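Local coordinates for betaine aldehyde dehydrogenase (Staphylococcus aureus subsp. aureus COL, PDB 4QTO), which catalyses the NAD-dependent oxidation of betaine aldehyde to glycine betaine, at residues A115-E127 against G345-S357. Residues are numbered along the deposited sequence; the frame is centred on the assembly and turned at random. Where two conformers were deposited one is given.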
loop_
_atom_site.group_PDB
_atom_site.type_symbol
_atom_site.label_atom_id
_atom_site.label_comp_id
_atom_site.label_asym_id
_atom_site.label_seq_id
_atom_site.Cartn_x
_atom_site.Cartn_y
_atom_site.Cartn_z
ATOM N N ALA A 115 26.065 16.086 20.631
ATOM C CA ALA A 115 26.467 17.074 19.619
ATOM C C ALA A 115 27.915 17.488 19.836
ATOM O O ALA A 115 28.726 17.565 18.883
ATOM C CB ALA A 115 25.558 18.266 19.657
ATOM N N ARG A 116 28.281 17.719 21.093
ATOM C CA ARG A 116 29.652 18.085 21.408
ATOM C C ARG A 116 30.647 16.974 21.059
ATOM O O ARG A 116 31.712 17.231 20.500
ATOM C CB ARG A 116 29.783 18.528 22.883
ATOM C CG ARG A 116 29.029 19.802 23.155
ATOM C CD ARG A 116 29.132 20.278 24.601
ATOM N NE ARG A 116 28.459 21.569 24.711
ATOM C CZ ARG A 116 29.018 22.748 24.411
ATOM N NH1 ARG A 116 28.302 23.863 24.534
ATOM N NH2 ARG A 116 30.286 22.837 23.999
ATOM N N LEU A 117 30.297 15.736 21.375
ATOM C CA LEU A 117 31.145 14.604 21.064
ATOM C C LEU A 117 31.322 14.457 19.540
ATOM O O LEU A 117 32.421 14.158 19.058
ATOM C CB LEU A 117 30.507 13.350 21.668
ATOM C CG LEU A 117 31.368 12.101 21.654
ATOM C CD1 LEU A 117 32.687 12.404 22.340
ATOM C CD2 LEU A 117 30.641 10.940 22.300
ATOM N N GLU A 118 30.251 14.695 18.775
ATOM C CA GLU A 118 30.313 14.566 17.326
ATOM C C GLU A 118 31.220 15.653 16.726
ATOM O O GLU A 118 32.029 15.372 15.836
ATOM C CB GLU A 118 28.914 14.598 16.697
ATOM C CG GLU A 118 28.815 13.978 15.304
ATOM C CD GLU A 118 28.863 12.444 15.329
ATOM O OE1 GLU A 118 29.835 11.862 15.834
ATOM O OE2 GLU A 118 27.963 11.782 14.789
ATOM N N THR A 119 31.135 16.877 17.249
ATOM C CA THR A 119 31.991 17.959 16.773
ATOM C C THR A 119 33.434 17.697 17.163
ATOM O O THR A 119 34.365 17.968 16.365
ATOM C CB THR A 119 31.478 19.308 17.314
ATOM O OG1 THR A 119 30.391 19.711 16.491
ATOM C CG2 THR A 119 32.530 20.386 17.294
ATOM N N LEU A 120 33.651 17.147 18.362
ATOM C CA LEU A 120 35.022 16.855 18.787
ATOM C C LEU A 120 35.667 15.811 17.870
ATOM O O LEU A 120 36.826 15.946 17.484
ATOM C CB LEU A 120 35.040 16.329 20.228
ATOM C CG LEU A 120 36.420 16.096 20.840
ATOM C CD1 LEU A 120 37.106 17.415 21.089
ATOM C CD2 LEU A 120 36.276 15.321 22.143
ATOM N N ASP A 121 34.904 14.772 17.534
ATOM C CA ASP A 121 35.421 13.644 16.744
ATOM C C ASP A 121 35.542 13.949 15.254
ATOM O O ASP A 121 36.475 13.488 14.572
ATOM C CB ASP A 121 34.453 12.449 16.943
ATOM C CG ASP A 121 35.116 11.048 16.773
ATOM O OD1 ASP A 121 36.345 10.946 16.567
ATOM O OD2 ASP A 121 34.348 10.037 16.839
ATOM N N THR A 122 34.591 14.709 14.714
ATOM C CA THR A 122 34.544 14.901 13.255
ATOM C C THR A 122 34.907 16.282 12.754
ATOM O O THR A 122 35.052 16.468 11.548
ATOM C CB THR A 122 33.151 14.596 12.688
ATOM O OG1 THR A 122 32.214 15.619 13.087
ATOM C CG2 THR A 122 32.666 13.204 13.121
ATOM N N GLY A 123 34.927 17.269 13.652
ATOM C CA GLY A 123 35.370 18.609 13.307
ATOM C C GLY A 123 34.299 19.569 12.832
ATOM O O GLY A 123 34.556 20.767 12.780
ATOM N N LYS A 124 33.101 19.081 12.511
ATOM C CA LYS A 124 32.058 19.996 11.983
ATOM C C LYS A 124 31.540 20.918 13.075
ATOM O O LYS A 124 31.738 20.667 14.254
ATOM C CB LYS A 124 30.919 19.269 11.264
ATOM C CG LYS A 124 29.960 18.528 12.142
ATOM C CD LYS A 124 28.907 17.929 11.211
ATOM C CE LYS A 124 27.683 17.524 11.961
ATOM N NZ LYS A 124 27.935 16.428 12.920
ATOM N N THR A 125 30.874 21.998 12.665
ATOM C CA THR A 125 30.396 22.952 13.636
ATOM C C THR A 125 29.397 22.376 14.629
ATOM O O THR A 125 28.638 21.465 14.322
ATOM C CB THR A 125 29.788 24.213 13.000
ATOM O OG1 THR A 125 28.556 23.885 12.350
ATOM C CG2 THR A 125 30.748 24.906 12.069
ATOM N N LEU A 126 29.403 22.947 15.828
ATOM C CA LEU A 126 28.467 22.522 16.845
ATOM C C LEU A 126 27.024 22.722 16.374
ATOM O O LEU A 126 26.175 21.855 16.628
ATOM C CB LEU A 126 28.802 23.245 18.158
ATOM C CG LEU A 126 28.002 22.777 19.357
ATOM C CD1 LEU A 126 28.294 21.312 19.637
ATOM C CD2 LEU A 126 28.367 23.659 20.535
ATOM N N GLU A 127 26.729 23.818 15.670
ATOM C CA GLU A 127 25.377 24.027 15.162
ATOM C C GLU A 127 24.972 22.913 14.183
ATOM O O GLU A 127 23.832 22.442 14.202
ATOM C CB GLU A 127 25.237 25.425 14.550
ATOM C CG GLU A 127 25.185 26.514 15.614
ATOM C CD GLU A 127 23.887 26.453 16.403
ATOM O OE1 GLU A 127 22.860 26.042 15.821
ATOM O OE2 GLU A 127 23.879 26.828 17.591
ATOM N N GLY A 345 35.129 24.103 15.323
ATOM C CA GLY A 345 33.699 23.850 15.320
ATOM C C GLY A 345 32.982 24.253 16.605
ATOM O O GLY A 345 31.767 24.475 16.601
ATOM N N PHE A 346 33.709 24.340 17.721
ATOM C CA PHE A 346 33.089 24.786 18.977
ATOM C C PHE A 346 32.893 26.285 19.057
ATOM O O PHE A 346 32.169 26.757 19.937
ATOM C CB PHE A 346 33.889 24.305 20.166
ATOM C CG PHE A 346 33.761 22.826 20.408
ATOM C CD1 PHE A 346 32.621 22.322 20.994
ATOM C CD2 PHE A 346 34.802 21.953 20.092
ATOM C CE1 PHE A 346 32.503 20.956 21.254
ATOM C CE2 PHE A 346 34.684 20.593 20.349
ATOM C CZ PHE A 346 33.531 20.105 20.924
ATOM N N ASP A 347 33.554 27.049 18.187
ATOM C CA ASP A 347 33.449 28.522 18.209
ATOM C C ASP A 347 32.247 28.964 17.367
ATOM O O ASP A 347 32.096 28.558 16.213
ATOM C CB ASP A 347 34.758 29.165 17.714
ATOM C CG ASP A 347 35.933 28.975 18.703
ATOM O OD1 ASP A 347 35.687 28.730 19.914
ATOM O OD2 ASP A 347 37.111 29.105 18.287
ATOM N N ALA A 348 31.401 29.802 17.944
ATOM C CA ALA A 348 30.157 30.229 17.298
ATOM C C ALA A 348 30.298 30.917 15.951
ATOM O O ALA A 348 29.403 30.806 15.118
ATOM C CB ALA A 348 29.352 31.119 18.246
ATOM N N ASP A 349 31.415 31.606 15.727
ATOM C CA ASP A 349 31.638 32.312 14.470
ATOM C C ASP A 349 32.080 31.412 13.313
ATOM O O ASP A 349 32.013 31.810 12.150
ATOM C CB ASP A 349 32.702 33.394 14.643
ATOM C CG ASP A 349 32.223 34.577 15.455
ATOM O OD1 ASP A 349 31.019 34.661 15.781
ATOM O OD2 ASP A 349 33.063 35.447 15.742
ATOM N N THR A 350 32.537 30.209 13.624
ATOM C CA THR A 350 33.016 29.302 12.580
ATOM C C THR A 350 31.895 28.873 11.626
ATOM O O THR A 350 30.797 28.508 12.055
ATOM C CB THR A 350 33.630 28.056 13.207
ATOM O OG1 THR A 350 34.754 28.442 14.015
ATOM C CG2 THR A 350 34.070 27.058 12.141
ATOM N N GLU A 351 32.188 28.949 10.325
ATOM C CA GLU A 351 31.267 28.530 9.277
ATOM C C GLU A 351 31.714 27.195 8.661
ATOM O O GLU A 351 30.886 26.437 8.151
ATOM C CB GLU A 351 31.147 29.620 8.220
ATOM C CG GLU A 351 30.482 30.863 8.782
ATOM C CD GLU A 351 30.647 32.096 7.929
ATOM O OE1 GLU A 351 31.259 32.028 6.840
ATOM O OE2 GLU A 351 30.193 33.159 8.382
ATOM N N MET A 352 33.015 26.907 8.697
ATOM C CA MET A 352 33.548 25.682 8.130
ATOM C C MET A 352 34.717 25.197 8.962
ATOM O O MET A 352 35.670 25.950 9.238
ATOM C CB MET A 352 34.000 25.879 6.673
ATOM C CG MET A 352 34.097 24.593 5.884
ATOM S SD MET A 352 34.645 24.807 4.163
ATOM C CE MET A 352 36.388 24.581 4.383
ATOM N N GLY A 353 34.644 23.947 9.357
ATOM C CA GLY A 353 35.718 23.314 10.112
ATOM C C GLY A 353 36.786 22.658 9.224
ATOM O O GLY A 353 36.836 22.877 8.009
ATOM N N PRO A 354 37.654 21.847 9.830
ATOM C CA PRO A 354 38.674 21.134 9.112
ATOM C C PRO A 354 38.154 19.908 8.400
ATOM O O PRO A 354 36.974 19.538 8.572
ATOM C CB PRO A 354 39.608 20.674 10.226
ATOM C CG PRO A 354 38.671 20.424 11.363
ATOM C CD PRO A 354 37.640 21.507 11.261
ATOM N N VAL A 355 39.008 19.286 7.580
ATOM C CA VAL A 355 38.691 17.995 6.972
ATOM C C VAL A 355 39.141 16.923 7.963
ATOM O O VAL A 355 39.810 17.213 8.946
ATOM C CB VAL A 355 39.236 17.788 5.544
ATOM C CG1 VAL A 355 38.637 18.821 4.597
ATOM C CG2 VAL A 355 40.764 17.800 5.498
ATOM N N ILE A 356 38.800 15.682 7.679
ATOM C CA ILE A 356 38.833 14.642 8.715
ATOM C C ILE A 356 40.165 14.045 9.132
ATOM O O ILE A 356 40.324 13.664 10.301
ATOM C CB ILE A 356 37.854 13.509 8.325
ATOM C CG1 ILE A 356 37.442 12.644 9.509
ATOM C CG2 ILE A 356 38.432 12.649 7.210
ATOM C CD1 ILE A 356 36.647 13.375 10.573
ATOM N N SER A 357 41.117 13.957 8.200
ATOM C CA SER A 357 42.380 13.282 8.482
ATOM C C SER A 357 43.471 13.742 7.555
ATOM O O SER A 357 43.206 14.384 6.547
ATOM C CB SER A 357 42.213 11.773 8.281
ATOM O OG SER A 357 42.025 11.461 6.904
HETATM O O HOH W 1 30.981 25.603 22.466
HETATM O O HOH W 2 38.908 12.115 12.834
HETATM O O HOH W 3 36.388 16.896 9.191
HETATM O O HOH W 4 36.395 21.703 14.682
#
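The Phe346 ring lies with one face on the methyl of Thr119. Thr119 CG2 stands almost on the ring normal, 3.7 Å from the centroid of Phe346, as a CH-pi contact. Arg116 CB meets the ring at its edge, in plane. The guanidinium of Arg116 is nearly parallel to the ring, with planes 6° apart, but displaced. Its NH2 comes no closer than 3.8 Å, to Phe346 CD1. Arg116 NE forms a salt bridge with Glu112, and a water links NH2 to Phe346 O. Leu126 CD2 packs on one face of the guanidinium, toward its rim. Thr119 CG2 is anti to the backbone N, which leaves OG1 (chi1 -80°) to bond Lys124 O at 2.8 Å.

The direct hydrogen bond between the segments runs from Leu126 N to Gly345 O, 2.9 Å long. It uses an N-H of the first turn of helix 126-146, just past Thr125, at the N-cap, whose OG1 also bonds Glu128. Gly123 turns the chain with positive phi. A water joins its O to Gly345 N, and another links Thr122 O with Pro354 O. Ile356 CD1 packs against Thr122 O in van der Waals contact, 3.6 Å away. Trp517 of the second subunit packs on Thr125, and its NE1 bonds Glu351 O.

The contact fastens the helix 111-122 to 126-146 corner to the loop before helix 358-373. One end is a ring packed on a methyl and beside a guanidinium; the other is backbone joined directly and through waters. The turn carbonyls are satisfied differently: Lys124 O by the Thr119 hydroxyl, Thr122 O and Gly123 O by waters leading to the loop.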